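Local coordinates for protein Abbfa_003403 (Acinetobacter baumannii, PDB 4ZXH) that is a four-domain nonribosomal peptide synthetase, with condensation, adenylation, peptidyl carrier and thioesterase domains, that probably activates an amino acid, condenses it and releases the peptide product, at residues 793-798 against 838-843. Sequence-based numbering, arbitrary orientation.
Sequences QLYVLD and PSLPNA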
ATOM      1  N   GLN A 793      22.302  21.956  19.080  1.00 45.45           N
ATOM      2  CA  GLN A 793      21.069  21.465  19.671  1.00 41.03           C
ATOM      3  C   GLN A 793      20.012  21.309  18.597  1.00 44.50           C
ATOM      4  O   GLN A 793      19.887  22.149  17.699  1.00 49.17           O
ATOM      5  CB  GLN A 793      20.578  22.384  20.789  1.00 41.81           C
ATOM      6  CG  GLN A 793      21.630  22.663  21.859  1.00 46.92           C
ATOM      7  CD  GLN A 793      22.484  23.871  21.526  1.00 46.70           C
ATOM      8  OE1 GLN A 793      21.957  24.942  21.202  1.00 50.96           O
ATOM      9  NE2 GLN A 793      23.807  23.699  21.571  1.00 39.05           N
ATOM     10  N   LEU A 794      19.266  20.214  18.681  1.00 36.81           N
ATOM     11  CA  LEU A 794      18.201  19.954  17.737  1.00 45.64           C
ATOM     12  C   LEU A 794      16.860  20.097  18.437  1.00 46.74           C
ATOM     13  O   LEU A 794      16.683  19.600  19.543  1.00 48.83           O
ATOM     14  CB  LEU A 794      18.355  18.560  17.131  1.00 45.54           C
ATOM     15  CG  LEU A 794      19.749  18.269  16.575  1.00 37.13           C
ATOM     16  CD1 LEU A 794      19.770  16.932  15.862  1.00 38.69           C
ATOM     17  CD2 LEU A 794      20.180  19.372  15.651  1.00 32.62           C
ATOM     18  N   TYR A 795      15.934  20.800  17.790  1.00 44.97           N
ATOM     19  CA  TYR A 795      14.599  21.032  18.329  1.00 45.05           C
ATOM     20  C   TYR A 795      13.559  20.727  17.250  1.00 48.74           C
ATOM     21  O   TYR A 795      13.771  21.053  16.079  1.00 48.09           O
ATOM     22  CB  TYR A 795      14.438  22.481  18.816  1.00 39.47           C
ATOM     23  CG  TYR A 795      15.480  22.972  19.803  1.00 43.35           C
ATOM     24  CD1 TYR A 795      15.385  22.689  21.167  1.00 52.93           C
ATOM     25  CD2 TYR A 795      16.540  23.762  19.383  1.00 45.80           C
ATOM     26  CE1 TYR A 795      16.343  23.162  22.077  1.00 43.28           C
ATOM     27  CE2 TYR A 795      17.494  24.236  20.278  1.00 44.21           C
ATOM     28  CZ  TYR A 795      17.395  23.932  21.621  1.00 43.72           C
ATOM     29  OH  TYR A 795      18.360  24.407  22.492  1.00 48.45           O
ATOM     30  N   VAL A 796      12.438  20.111  17.627  1.00 53.21           N
ATOM     31  CA  VAL A 796      11.360  19.869  16.670  1.00 46.19           C
ATOM     32  C   VAL A 796      10.131  20.687  17.046  1.00 48.48           C
ATOM     33  O   VAL A 796       9.507  20.435  18.069  1.00 49.25           O
ATOM     34  CB  VAL A 796      10.989  18.372  16.580  1.00 39.70           C
ATOM     35  CG1 VAL A 796       9.960  18.142  15.482  1.00 39.31           C
ATOM     36  CG2 VAL A 796      12.232  17.531  16.311  1.00 38.55           C
ATOM     37  N   LEU A 797       9.786  21.662  16.207  1.00 48.17           N
ATOM     38  CA  LEU A 797       8.736  22.624  16.529  1.00 41.66           C
ATOM     39  C   LEU A 797       7.512  22.560  15.619  1.00 41.93           C
ATOM     40  O   LEU A 797       7.582  22.097  14.476  1.00 40.51           O
ATOM     41  CB  LEU A 797       9.314  24.031  16.487  1.00 41.19           C
ATOM     42  CG  LEU A 797      10.563  24.233  17.345  1.00 46.98           C
ATOM     43  CD1 LEU A 797      10.964  25.688  17.345  1.00 40.90           C
ATOM     44  CD2 LEU A 797      10.343  23.743  18.771  1.00 51.22           C
ATOM     45  N   ASP A 798       6.376  23.028  16.130  1.00 43.98           N
ATOM     46  CA  ASP A 798       5.188  23.123  15.298  1.00 44.55           C
ATOM     47  C   ASP A 798       5.168  24.484  14.621  1.00 52.37           C
ATOM     48  O   ASP A 798       6.162  25.205  14.639  1.00 55.46           O
ATOM     49  CB  ASP A 798       3.901  22.865  16.108  1.00 47.15           C
ATOM     50  CG  ASP A 798       3.709  23.824  17.295  1.00 60.19           C
ATOM     51  OD1 ASP A 798       4.315  24.912  17.323  1.00 68.65           O
ATOM     52  OD2 ASP A 798       2.927  23.487  18.214  1.00 60.60           O
ATOM     53  N   PRO A 838      10.810  32.968  21.891  1.00 63.51           N
ATOM     54  CA  PRO A 838      10.271  33.166  23.247  1.00 63.55           C
ATOM     55  C   PRO A 838       9.974  31.846  23.937  1.00 64.07           C
ATOM     56  O   PRO A 838      10.113  31.731  25.149  1.00 70.99           O
ATOM     57  CB  PRO A 838       8.985  33.955  23.007  1.00 58.08           C
ATOM     58  CG  PRO A 838       9.224  34.658  21.707  1.00 62.71           C
ATOM     59  CD  PRO A 838      10.013  33.679  20.877  1.00 62.63           C
ATOM     60  N   SER A 839       9.590  30.853  23.149  1.00 61.75           N
ATOM     61  CA  SER A 839       9.252  29.532  23.662  1.00 66.63           C
ATOM     62  C   SER A 839      10.490  28.696  23.991  1.00 69.69           C
ATOM     63  O   SER A 839      10.375  27.558  24.449  1.00 64.11           O
ATOM     64  CB  SER A 839       8.387  28.806  22.639  1.00 57.99           C
ATOM     65  OG  SER A 839       8.823  29.151  21.330  1.00 55.02           O
ATOM     66  N   LEU A 840      11.668  29.258  23.731  1.00 68.90           N
ATOM     67  CA  LEU A 840      12.942  28.617  24.066  1.00 71.95           C
ATOM     68  C   LEU A 840      13.940  29.668  24.553  1.00 63.91           C
ATOM     69  O   LEU A 840      15.012  29.843  23.969  1.00 55.63           O
ATOM     70  CB  LEU A 840      13.515  27.859  22.856  1.00 47.43           C
ATOM     71  CG  LEU A 840      12.930  26.491  22.505  1.00 59.78           C
ATOM     72  CD1 LEU A 840      13.617  25.913  21.271  1.00 55.74           C
ATOM     73  CD2 LEU A 840      13.041  25.525  23.677  1.00 58.62           C
ATOM     74  N   PRO A 841      13.601  30.358  25.645  1.00 69.75           N
ATOM     75  CA  PRO A 841      14.310  31.593  26.007  1.00 71.92           C
ATOM     76  C   PRO A 841      15.763  31.354  26.409  1.00 72.13           C
ATOM     77  O   PRO A 841      16.516  32.315  26.530  1.00 78.26           O
ATOM     78  CB  PRO A 841      13.496  32.122  27.189  1.00 70.17           C
ATOM     79  CG  PRO A 841      12.977  30.889  27.842  1.00 66.05           C
ATOM     80  CD  PRO A 841      12.714  29.894  26.724  1.00 66.56           C
ATOM     81  N   ASN A 842      16.148  30.095  26.599  1.00 70.30           N
ATOM     82  CA  ASN A 842      17.499  29.762  27.038  1.00 69.37           C
ATOM     83  C   ASN A 842      18.323  29.077  25.961  1.00 60.34           C
ATOM     84  O   ASN A 842      19.462  28.682  26.203  1.00 56.23           O
ATOM     85  CB  ASN A 842      17.446  28.871  28.281  1.00 78.45           C
ATOM     86  CG  ASN A 842      17.085  29.647  29.533  1.00 88.78           C
ATOM     87  OD1 ASN A 842      17.328  30.855  29.622  1.00 97.85           O
ATOM     88  ND2 ASN A 842      16.503  28.961  30.508  1.00 89.10           N
ATOM     89  N   ALA A 843      17.746  28.955  24.768  1.00 54.51           N
ATOM     90  CA  ALA A 843      18.341  28.170  23.693  1.00 48.40           C
ATOM     91  C   ALA A 843      19.192  29.009  22.738  1.00 53.31           C
ATOM     92  O   ALA A 843      19.773  28.481  21.785  1.00 53.71           O
ATOM     93  CB  ALA A 843      17.254  27.451  22.924  1.00 44.44           C
TER
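Tyr795 and Leu840 carry this contact: one methyl of the leucine, CD1, sits over a face of the tyrosine ring. Leu840 CD1 is 3.8 Å from the centroid of the Tyr795 ring and 15° off its normal, a CH-pi arrangement. The methyl is displaced from the ring centre toward the rim at Tyr795 CD1, its nearest ring atom at 3.7 Å. The other end of the ring meets Ala843, whose CB lies 3.8 Å from Tyr795 CZ and approaches obliquely. Tyr795 OH is 3.3 Å from the same Ala843 CB, a van der Waals approach. With CG anti to its carbonyl carbon and beside the backbone N (chi1 -54°), Tyr795 lays a ring face against Leu840 and carries its OH on to Ala843.

The spacing of the two apolar groups along the ring comes from a type I beta turn running from Leu840 to Ala843. It is closed by the backbone bond from Ala843 N to Leu840 O, 3.0 Å long, and brings its first and last residues to the same tyrosine. The interface is small, burying 187 Å² counting both sides, and rests on carbon contacts and the hydroxyl's approach to Ala843, with no hydrogen bond across it.

Around this pair, Leu846 of strand 846-855 touches both Tyr795 and Leu840, and Leu803 touches Leu840 and Leu797. Ser839 OG is hydrogen-bonded to Gln801 O, tying the loop to the connection that follows strand 792-797. That strand pairs antiparallel with strand 809-816, which in turn pairs with strand 846-855; the loop joining strands 834-835 and 846-855 packs, through Leu840 and Ala843, against the side chain of Tyr795 in a five-stranded antiparallel sheet, consistent with the distorted beta barrel of the large subdomain of ANL-family adenylation domains.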